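Local coordinates for T-cell surface protein tactile (Homo sapiens, PDB 6ARQ) that promotes adhesion of natural killer cells to target cells by binding PVR, and may take part in adhesive interactions of activated T and NK cells late in the immune response, at residues A[29-34]-A[104-109]; A[37-42]-A[82-87]; A[94-99]-A[112-117]. The protein carries 1 engineered substitution. All coordinates share one frame; numbering follows the deposited sequence.

Interaction 1: residues A[29-34]-A[104-109]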
loop_
_atom_site.group_PDB
_atom_site.type_symbol
_atom_site.label_atom_id
_atom_site.label_comp_id
_atom_site.label_asym_id
_atom_site.label_seq_id
_atom_site.Cartn_x
_atom_site.Cartn_y
_atom_site.Cartn_z
ATOM N N GLN A 29 -0.604 36.256 27.017
ATOM C CA GLN A 29 -1.691 37.227 26.936
ATOM C C GLN A 29 -2.728 36.754 25.920
ATOM O O GLN A 29 -2.364 36.234 24.860
ATOM C CB GLN A 29 -1.146 38.613 26.556
ATOM C CG GLN A 29 -1.738 39.756 27.372
ATOM C CD GLN A 29 -2.657 40.669 26.593
ATOM O OE1 GLN A 29 -3.011 40.430 25.432
ATOM N NE2 GLN A 29 -3.076 41.745 27.231
ATOM N N THR A 30 -4.016 36.917 26.249
ATOM C CA THR A 30 -5.118 36.492 25.385
ATOM C C THR A 30 -5.953 37.695 24.915
ATOM O O THR A 30 -6.069 38.695 25.627
ATOM C CB THR A 30 -5.990 35.428 26.099
ATOM O OG1 THR A 30 -6.978 34.927 25.199
ATOM C CG2 THR A 30 -6.661 35.941 27.373
ATOM N N VAL A 31 -6.521 37.588 23.704
ATOM C CA VAL A 31 -7.419 38.599 23.139
ATOM C C VAL A 31 -8.809 38.309 23.733
ATOM O O VAL A 31 -9.536 39.237 24.096
ATOM C CB VAL A 31 -7.399 38.608 21.580
ATOM C CG1 VAL A 31 -8.451 39.553 21.002
ATOM C CG2 VAL A 31 -6.015 38.974 21.049
ATOM N N GLY A 32 -9.114 37.018 23.882
ATOM C CA GLY A 32 -10.364 36.520 24.439
ATOM C C GLY A 32 -10.279 36.085 25.887
ATOM O O GLY A 32 -10.444 36.911 26.791
ATOM N N PHE A 33 -10.042 34.773 26.115
ATOM C CA PHE A 33 -9.961 34.178 27.455
ATOM C C PHE A 33 -9.038 32.951 27.499
ATOM O O PHE A 33 -8.746 32.351 26.462
ATOM C CB PHE A 33 -11.368 33.789 27.964
ATOM C CG PHE A 33 -12.097 32.729 27.165
ATOM C CD1 PHE A 33 -12.877 33.075 26.068
ATOM C CD2 PHE A 33 -12.039 31.392 27.538
ATOM C CE1 PHE A 33 -13.552 32.096 25.332
ATOM C CE2 PHE A 33 -12.716 30.414 26.801
ATOM C CZ PHE A 33 -13.471 30.773 25.707
ATOM N N PHE A 34 -8.603 32.578 28.721
ATOM C CA PHE A 34 -7.781 31.399 28.989
ATOM C C PHE A 34 -8.702 30.206 29.216
ATOM O O PHE A 34 -9.626 30.291 30.026
ATOM C CB PHE A 34 -6.860 31.621 30.204
ATOM C CG PHE A 34 -5.910 32.787 30.075
ATOM C CD1 PHE A 34 -4.769 32.694 29.285
ATOM C CD2 PHE A 34 -6.143 33.971 30.764
ATOM C CE1 PHE A 34 -3.893 33.776 29.164
ATOM C CE2 PHE A 34 -5.258 35.048 30.653
ATOM C CZ PHE A 34 -4.148 34.948 29.841
ATOM N N TYR A 104 -8.115 30.950 24.013
ATOM C CA TYR A 104 -9.139 31.112 22.986
ATOM C C TYR A 104 -9.157 32.562 22.484
ATOM O O TYR A 104 -9.315 33.482 23.291
ATOM C CB TYR A 104 -10.532 30.679 23.474
ATOM C CG TYR A 104 -11.438 30.245 22.341
ATOM C CD1 TYR A 104 -12.198 31.172 21.632
ATOM C CD2 TYR A 104 -11.513 28.909 21.955
ATOM C CE1 TYR A 104 -13.005 30.782 20.564
ATOM C CE2 TYR A 104 -12.328 28.504 20.899
ATOM C CZ TYR A 104 -13.072 29.445 20.205
ATOM O OH TYR A 104 -13.873 29.047 19.162
ATOM N N PRO A 105 -8.954 32.801 21.168
ATOM C CA PRO A 105 -8.779 31.832 20.076
ATOM C C PRO A 105 -7.315 31.647 19.631
ATOM O O PRO A 105 -7.075 31.279 18.478
ATOM C CB PRO A 105 -9.613 32.474 18.963
ATOM C CG PRO A 105 -9.421 33.984 19.180
ATOM C CD PRO A 105 -8.995 34.175 20.630
ATOM N N GLU A 106 -6.343 31.896 20.536
ATOM C CA GLU A 106 -4.903 31.802 20.242
ATOM C C GLU A 106 -4.412 30.354 20.088
ATOM O O GLU A 106 -3.401 30.124 19.419
ATOM C CB GLU A 106 -4.069 32.516 21.319
ATOM C CG GLU A 106 -4.111 34.035 21.245
ATOM C CD GLU A 106 -5.386 34.684 21.749
ATOM O OE1 GLU A 106 -5.907 35.580 21.049
ATOM O OE2 GLU A 106 -5.884 34.275 22.823
ATOM N N GLY A 107 -5.111 29.411 20.714
ATOM C CA GLY A 107 -4.775 27.995 20.648
ATOM C C GLY A 107 -3.909 27.497 21.785
ATOM O O GLY A 107 -3.958 28.033 22.896
ATOM N N ILE A 108 -3.102 26.462 21.505
ATOM C CA ILE A 108 -2.235 25.830 22.496
ATOM C C ILE A 108 -0.796 26.359 22.389
ATOM O O ILE A 108 -0.186 26.318 21.320
ATOM C CB ILE A 108 -2.301 24.273 22.383
ATOM C CG1 ILE A 108 -3.691 23.744 22.785
ATOM C CG2 ILE A 108 -1.220 23.574 23.214
ATOM C CD1 ILE A 108 -4.527 23.303 21.636
ATOM N N GLN A 109 -0.275 26.849 23.527
ATOM C CA GLN A 109 1.095 27.319 23.722
ATOM C C GLN A 109 1.832 26.293 24.572
ATOM O O GLN A 109 1.252 25.755 25.516
ATOM C CB GLN A 109 1.125 28.703 24.390
ATOM C CG GLN A 109 1.183 29.858 23.405
ATOM C CD GLN A 109 -0.159 30.515 23.248
ATOM O OE1 GLN A 109 -0.540 31.394 24.027
ATOM N NE2 GLN A 109 -0.908 30.103 22.238
#
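F33 and Y104 face each other as an antiparallel hydrogen-bonded pair, where the B–C loop meets the F–G turn at one end of this V-type immunoglobulin domain. Two backbone bonds close the pair: Y104 N reaches F33 O at 2.9 Å, and F33 N reaches Y104 O at 3.2 Å.

The side chains of F33 and Y104 leave on the same face of the sheet. Both run side by side in one direction, and their rings are nearly parallel (15°) but slid so far apart, with centroids 5.5 Å from each other, that they hardly overlap. What fills the offset is a CH-pi contact: Y104 CB sits over one face of the F33 ring, 3.9 Å from its centroid. The F33 ring is carried there by a chi1 of 63°, which sets CG between the backbone N and the carbonyl carbon.

Polar contacts hold the turn beyond, which Y104 enters through a cis peptide bond to P105. T30 OG1 donates to E106 OE2 at 2.7 Å, on the syn side of the carboxylate though 24° out of its plane. The glutamate chain bends at chi2 and meets T30 at about a right angle. V31 N adds two weak bonds to the same group, 3.4 Å to E106 OE1 and 3.5 Å to E106 OE2. The carboxylate thus gathers a hydroxyl and an amide, which should favour its charged form. T30 OG1 in turn receives a weak bond from G32 N.

F33 and Y104 both meet ring-bearing side chains of another protein in the assembly, consistent with a ligand-binding end. T30 and F34 pack on L103 of strand 95-104, the strand that lies between 33-42 and 107-117 in the sheet.

Interaction 2: residues A[37-42]-A[82-87]. With NAG (2-acetamido-2-deoxy-beta-D-glucopyranose), chain F.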
loop_
_atom_site.group_PDB
_atom_site.type_symbol
_atom_site.label_atom_id
_atom_site.label_comp_id
_atom_site.label_asym_id
_atom_site.label_seq_id
_atom_site.Cartn_x
_atom_site.Cartn_y
_atom_site.Cartn_z
ATOM N N MET A 37 -4.758 25.443 31.784
ATOM C CA MET A 37 -3.296 25.405 31.837
ATOM C C MET A 37 -2.812 24.322 32.786
ATOM O O MET A 37 -3.458 24.062 33.799
ATOM C CB MET A 37 -2.676 26.762 32.194
ATOM C CG MET A 37 -3.320 27.466 33.360
ATOM S SD MET A 37 -2.913 29.220 33.305
ATOM C CE MET A 37 -4.080 29.789 32.051
ATOM N N GLN A 38 -1.680 23.678 32.446
ATOM C CA GLN A 38 -1.129 22.591 33.254
ATOM C C GLN A 38 0.400 22.598 33.313
ATOM O O GLN A 38 1.055 23.157 32.439
ATOM C CB GLN A 38 -1.626 21.222 32.740
ATOM C CG GLN A 38 -1.205 20.879 31.310
ATOM C CD GLN A 38 -1.907 19.655 30.787
ATOM O OE1 GLN A 38 -3.131 19.632 30.626
ATOM N NE2 GLN A 38 -1.140 18.628 30.466
ATOM N N TRP A 39 0.944 21.967 34.368
ATOM C CA TRP A 39 2.367 21.744 34.618
ATOM C C TRP A 39 2.596 20.245 34.726
ATOM O O TRP A 39 1.794 19.552 35.361
ATOM C CB TRP A 39 2.846 22.460 35.898
ATOM C CG TRP A 39 3.339 23.862 35.691
ATOM C CD1 TRP A 39 2.795 25.003 36.200
ATOM C CD2 TRP A 39 4.507 24.266 34.960
ATOM N NE1 TRP A 39 3.518 26.099 35.788
ATOM C CE2 TRP A 39 4.573 25.676 35.022
ATOM C CE3 TRP A 39 5.495 23.575 34.236
ATOM C CZ2 TRP A 39 5.597 26.405 34.407
ATOM C CZ3 TRP A 39 6.508 24.299 33.627
ATOM C CH2 TRP A 39 6.554 25.696 33.717
ATOM N N SER A 40 3.662 19.734 34.092
ATOM C CA SER A 40 3.988 18.304 34.122
ATOM C C SER A 40 5.480 18.057 33.926
ATOM O O SER A 40 6.152 18.846 33.262
ATOM C CB SER A 40 3.197 17.543 33.060
ATOM O OG SER A 40 3.385 18.092 31.766
ATOM N N LYS A 41 5.993 16.962 34.511
ATOM C CA LYS A 41 7.385 16.548 34.352
ATOM C C LYS A 41 7.428 15.452 33.286
ATOM O O LYS A 41 6.677 14.476 33.379
ATOM C CB LYS A 41 8.000 16.079 35.684
ATOM C CG LYS A 41 9.525 15.999 35.648
ATOM C CD LYS A 41 10.109 15.441 36.934
ATOM C CE LYS A 41 11.616 15.372 36.875
ATOM N NZ LYS A 41 12.192 14.766 38.103
ATOM N N VAL A 42 8.265 15.638 32.252
ATOM C CA VAL A 42 8.371 14.675 31.154
ATOM C C VAL A 42 9.716 13.937 31.203
ATOM O O VAL A 42 10.783 14.558 31.203
ATOM C CB VAL A 42 8.089 15.277 29.748
ATOM C CG1 VAL A 42 6.592 15.418 29.509
ATOM C CG2 VAL A 42 8.796 16.615 29.536
ATOM N N TRP A 82 1.649 31.851 34.653
ATOM C CA TRP A 82 1.482 30.468 35.105
ATOM C C TRP A 82 2.831 30.004 35.665
ATOM O O TRP A 82 3.765 29.743 34.905
ATOM C CB TRP A 82 0.963 29.598 33.937
ATOM C CG TRP A 82 0.724 28.141 34.219
ATOM C CD1 TRP A 82 1.130 27.092 33.448
ATOM C CD2 TRP A 82 -0.064 27.576 35.281
ATOM N NE1 TRP A 82 0.669 25.909 33.974
ATOM C CE2 TRP A 82 -0.068 26.176 35.098
ATOM C CE3 TRP A 82 -0.753 28.115 36.383
ATOM C CZ2 TRP A 82 -0.715 25.306 35.984
ATOM C CZ3 TRP A 82 -1.392 27.252 37.260
ATOM C CH2 TRP A 82 -1.367 25.865 37.059
ATOM N N THR A 83 2.943 29.973 37.006
ATOM C CA THR A 83 4.190 29.670 37.710
ATOM C C THR A 83 4.162 28.350 38.487
ATOM O O THR A 83 3.157 28.017 39.115
ATOM C CB THR A 83 4.520 30.825 38.681
ATOM O OG1 THR A 83 4.222 32.079 38.062
ATOM C CG2 THR A 83 5.971 30.821 39.136
ATOM N N LEU A 84 5.304 27.634 38.468
ATOM C CA LEU A 84 5.584 26.399 39.206
ATOM C C LEU A 84 6.762 26.686 40.147
ATOM O O LEU A 84 7.850 27.037 39.682
ATOM C CB LEU A 84 5.879 25.229 38.242
ATOM C CG LEU A 84 6.354 23.901 38.847
ATOM C CD1 LEU A 84 5.200 23.113 39.453
ATOM C CD2 LEU A 84 7.050 23.057 37.804
ATOM N N HIS A 85 6.530 26.578 41.464
ATOM C CA HIS A 85 7.533 26.884 42.482
ATOM C C HIS A 85 8.285 25.647 42.954
ATOM O O HIS A 85 7.675 24.638 43.312
ATOM C CB HIS A 85 6.891 27.592 43.681
ATOM C CG HIS A 85 6.193 28.860 43.311
ATOM N ND1 HIS A 85 6.893 30.030 43.095
ATOM C CD2 HIS A 85 4.877 29.094 43.106
ATOM C CE1 HIS A 85 5.985 30.938 42.779
ATOM N NE2 HIS A 85 4.759 30.420 42.771
ATOM N N LEU A 86 9.627 25.745 42.949
ATOM C CA LEU A 86 10.556 24.702 43.389
ATOM C C LEU A 86 11.536 25.324 44.375
ATOM O O LEU A 86 12.219 26.289 44.025
ATOM C CB LEU A 86 11.287 24.063 42.190
ATOM C CG LEU A 86 10.414 23.375 41.130
ATOM C CD1 LEU A 86 11.118 23.320 39.796
ATOM C CD2 LEU A 86 9.982 21.983 41.571
ATOM N N ARG A 87 11.560 24.818 45.623
ATOM C CA ARG A 87 12.405 25.351 46.701
ATOM C C ARG A 87 13.310 24.276 47.304
ATOM O O ARG A 87 12.888 23.125 47.422
ATOM C CB ARG A 87 11.533 25.971 47.808
ATOM C CG ARG A 87 10.681 27.144 47.340
ATOM C CD ARG A 87 9.773 27.664 48.434
ATOM N NE ARG A 87 8.662 28.439 47.880
ATOM C CZ ARG A 87 7.484 27.923 47.542
ATOM N NH1 ARG A 87 7.249 26.627 47.705
ATOM N NH2 ARG A 87 6.533 28.699 47.041
HETATM C C1 NAG F . 10.336 33.598 42.906
HETATM C C2 NAG F . 9.276 33.599 44.009
HETATM C C3 NAG F . 9.865 34.343 45.210
HETATM C C4 NAG F . 11.213 33.753 45.630
HETATM C C5 NAG F . 12.185 33.750 44.450
HETATM C C6 NAG F . 13.489 33.045 44.745
HETATM C C7 NAG F . 6.840 34.056 43.976
HETATM C C8 NAG F . 5.744 34.814 43.287
HETATM N N2 NAG F . 8.086 34.276 43.514
HETATM O O3 NAG F . 8.956 34.292 46.304
HETATM O O4 NAG F . 11.759 34.522 46.697
HETATM O O5 NAG F . 11.590 33.058 43.338
HETATM O O6 NAG F . 14.322 32.986 43.594
HETATM O O7 NAG F . 6.612 33.287 44.907
#
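W39 and W82 stack in the hydrophobic core of the V-type immunoglobulin sandwich, W39 being the characteristic core tryptophan of strand C, packed against the intersheet disulfide C26–C99. Strands 33-42 and 79-86 belong to opposite sheets; the axes of their segments 37-42 and 82-86 come within 8.4 Å and run at 33° to each other, so side chains rather than backbone pairing join them.

The indoles form an offset stack, their five-membered rings 4.0 Å apart at the centroids and tilted by 21°. Each is sandwiched. Over the far face of W39 lies L84 CB, 3.5 Å from the centroid of the five-membered ring. W82 has M37 on its other side, CB above the five-membered ring and CG over the centre of the indole, while SD makes an oblique Met-aromatic contact 4.2 Å from the centroid of the five-membered ring. With CG of W82 anti to the backbone N (chi1 -180°), the indole extends across the core to strand 33-42. There its one polar atom is satisfied: W82 NE1 donates to Q38 O at 3.2 Å, almost straight at the hydrogen and in the indole plane, yet it approaches that carbonyl oxygen from above the carbonyl plane.

Interaction 3: residues A[94-99]-A[112-117]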
loop_
_atom_site.group_PDB
_atom_site.type_symbol
_atom_site.label_atom_id
_atom_site.label_comp_id
_atom_site.label_asym_id
_atom_site.label_seq_id
_atom_site.Cartn_x
_atom_site.Cartn_y
_atom_site.Cartn_z
ATOM N N SER A 94 15.882 17.483 39.257
ATOM C CA SER A 94 16.422 17.723 37.912
ATOM C C SER A 94 15.635 16.944 36.848
ATOM O O SER A 94 15.344 15.761 37.033
ATOM C CB SER A 94 17.902 17.350 37.855
ATOM O OG SER A 94 18.465 17.591 36.576
ATOM N N GLY A 95 15.275 17.636 35.770
ATOM C CA GLY A 95 14.522 17.065 34.660
ATOM C C GLY A 95 13.792 18.084 33.811
ATOM O O GLY A 95 13.897 19.292 34.049
ATOM N N ARG A 96 13.041 17.592 32.810
ATOM C CA ARG A 96 12.262 18.422 31.892
ATOM C C ARG A 96 10.858 18.669 32.439
ATOM O O ARG A 96 10.147 17.720 32.770
ATOM C CB ARG A 96 12.185 17.769 30.504
ATOM C CG ARG A 96 13.349 18.111 29.581
ATOM C CD ARG A 96 13.509 17.097 28.458
ATOM N NE ARG A 96 12.340 17.037 27.576
ATOM C CZ ARG A 96 12.249 17.645 26.398
ATOM N NH1 ARG A 96 13.264 18.365 25.933
ATOM N NH2 ARG A 96 11.147 17.531 25.669
ATOM N N TYR A 97 10.472 19.951 32.539
ATOM C CA TYR A 97 9.166 20.406 33.012
ATOM C C TYR A 97 8.464 21.162 31.895
ATOM O O TYR A 97 8.991 22.162 31.405
ATOM C CB TYR A 97 9.309 21.288 34.267
ATOM C CG TYR A 97 9.783 20.540 35.492
ATOM C CD1 TYR A 97 8.877 19.934 36.356
ATOM C CD2 TYR A 97 11.137 20.461 35.805
ATOM C CE1 TYR A 97 9.307 19.249 37.492
ATOM C CE2 TYR A 97 11.579 19.780 36.938
ATOM C CZ TYR A 97 10.660 19.177 37.780
ATOM O OH TYR A 97 11.082 18.502 38.898
ATOM N N GLU A 98 7.290 20.674 31.475
ATOM C CA GLU A 98 6.521 21.279 30.392
ATOM C C GLU A 98 5.251 21.942 30.905
ATOM O O GLU A 98 4.566 21.387 31.767
ATOM C CB GLU A 98 6.162 20.213 29.338
ATOM C CG GLU A 98 5.620 20.780 28.034
ATOM C CD GLU A 98 4.747 19.843 27.226
ATOM O OE1 GLU A 98 3.545 20.154 27.059
ATOM O OE2 GLU A 98 5.263 18.812 26.739
ATOM N N CYS A 99 4.934 23.127 30.352
ATOM C CA CYS A 99 3.700 23.849 30.642
ATOM C C CYS A 99 2.884 23.933 29.357
ATOM O O CYS A 99 3.443 24.112 28.271
ATOM C CB CYS A 99 3.952 25.224 31.265
ATOM S SG CYS A 99 4.216 26.572 30.079
ATOM N N ILE A 112 8.909 24.178 27.313
ATOM C CA ILE A 112 9.627 23.109 28.008
ATOM C C ILE A 112 10.867 23.700 28.683
ATOM O O ILE A 112 11.687 24.347 28.030
ATOM C CB ILE A 112 9.988 21.918 27.066
ATOM C CG1 ILE A 112 8.787 21.475 26.198
ATOM C CG2 ILE A 112 10.544 20.730 27.856
ATOM C CD1 ILE A 112 8.885 21.863 24.732
ATOM N N TYR A 113 10.973 23.487 30.000
ATOM C CA TYR A 113 12.079 23.935 30.837
ATOM C C TYR A 113 12.912 22.736 31.260
ATOM O O TYR A 113 12.410 21.866 31.975
ATOM C CB TYR A 113 11.555 24.678 32.081
ATOM C CG TYR A 113 11.020 26.068 31.824
ATOM C CD1 TYR A 113 11.875 27.166 31.775
ATOM C CD2 TYR A 113 9.652 26.301 31.714
ATOM C CE1 TYR A 113 11.387 28.456 31.573
ATOM C CE2 TYR A 113 9.151 27.587 31.514
ATOM C CZ TYR A 113 10.023 28.662 31.446
ATOM O OH TYR A 113 9.548 29.936 31.252
ATOM N N ASN A 114 14.171 22.671 30.806
ATOM C CA ASN A 114 15.070 21.587 31.184
ATOM C C ASN A 114 15.894 22.060 32.378
ATOM O O ASN A 114 16.853 22.817 32.215
ATOM C CB ASN A 114 15.939 21.131 30.002
ATOM C CG ASN A 114 16.801 19.916 30.278
ATOM O OD1 ASN A 114 16.439 19.005 31.038
ATOM N ND2 ASN A 114 17.959 19.861 29.637
ATOM N N LEU A 115 15.453 21.679 33.587
ATOM C CA LEU A 115 16.090 22.057 34.844
ATOM C C LEU A 115 17.252 21.119 35.146
ATOM O O LEU A 115 17.063 19.905 35.254
ATOM C CB LEU A 115 15.062 22.059 35.992
ATOM C CG LEU A 115 15.558 22.438 37.394
ATOM C CD1 LEU A 115 15.949 23.914 37.479
ATOM C CD2 LEU A 115 14.511 22.117 38.434
ATOM N N LEU A 116 18.455 21.695 35.270
ATOM C CA LEU A 116 19.689 20.968 35.553
ATOM C C LEU A 116 20.261 21.421 36.893
ATOM O O LEU A 116 20.506 22.614 37.087
ATOM C CB LEU A 116 20.712 21.172 34.420
ATOM C CG LEU A 116 20.305 20.628 33.047
ATOM C CD1 LEU A 116 20.071 21.756 32.059
ATOM C CD2 LEU A 116 21.344 19.666 32.513
ATOM N N ILE A 117 20.434 20.470 37.829
ATOM C CA ILE A 117 20.973 20.736 39.165
ATOM C C ILE A 117 22.452 20.324 39.182
ATOM O O ILE A 117 22.771 19.147 38.989
ATOM C CB ILE A 117 20.140 20.042 40.292
ATOM C CG1 ILE A 117 18.618 20.395 40.218
ATOM C CG2 ILE A 117 20.725 20.308 41.691
ATOM C CD1 ILE A 117 18.185 21.920 40.380
#
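R96 and N114 form a non-hydrogen-bonded pair in the hairpin of strands 95-104 and 107-117, the F and G strands of the immunoglobulin sheet, and the arginine can be followed outward from there. R96 CB leaves on the face shared with E98, I112 and N114. The next atom, R96 CG, comes 3.5 Å from N114 OD1. The chain then bends at chi3 (62°), turning the guanidinium back along strand 112-117 to I112. R96 CZ lies 3.8 Å from I112 CG2, which sits over the centre of one guanidinium face, with NE, NH1 and NH2 spread around the methyl. At the tip, R96 NH1 makes a salt bridge with E11 of strand 9-16. Further along the same face, I112 CG1 touches E98 CG at 3.7 Å, the two side chains lying alongside each other.

The backbone keeps the register. Y97 and Y113 exchange two 2.8 Å bonds, N to O in both directions, both nearly straight at the hydrogen. G95 and L115 form the next hydrogen-bonded pair, where L115 O accepts from G95 N at 2.9 Å and also from S94 OG at 3.0 Å.

The opposite face, with Y97, Y113 and L115, is largely buried; Y97 CE2 lies 4.0 Å from L115 CD2. Y97 OH bonds V93 O, four residues earlier, in the tyrosine corner characteristic of strand F, and Y113 OH bonds T25 O of the other sheet. The hairpin is therefore two-sided in its chemistry: on one face a guanidinium rests on the I112 methyl while its NH1 is paired with E11, whereas the inner tyrosines sink their rings into the core yet bring each hydroxyl to a backbone carbonyl.

How the interactions relate
From the N terminus, residues 29-34 come first and wait some seventy residues for 104-109, so interaction 1 closes a long loop. Interaction 2, using 37-42 and 82-87, is nested wholly inside it. Interaction 3 opens at 94-99, after interaction 2 has closed, and ends at 112-117; it therefore follows interaction 2 in series and crosses interaction 1. Strand 33-42 serves interactions 1 and 2, strand 107-117 serves 1 and 3. Interactions 2 and 3 meet directly where S40 and V42 pair with E98 and R96. Interaction 2 ties sheet to sheet, interaction 3 builds one sheet, and interaction 1, across the chain's centre from interaction 3, fastens the loops at that sheet's end.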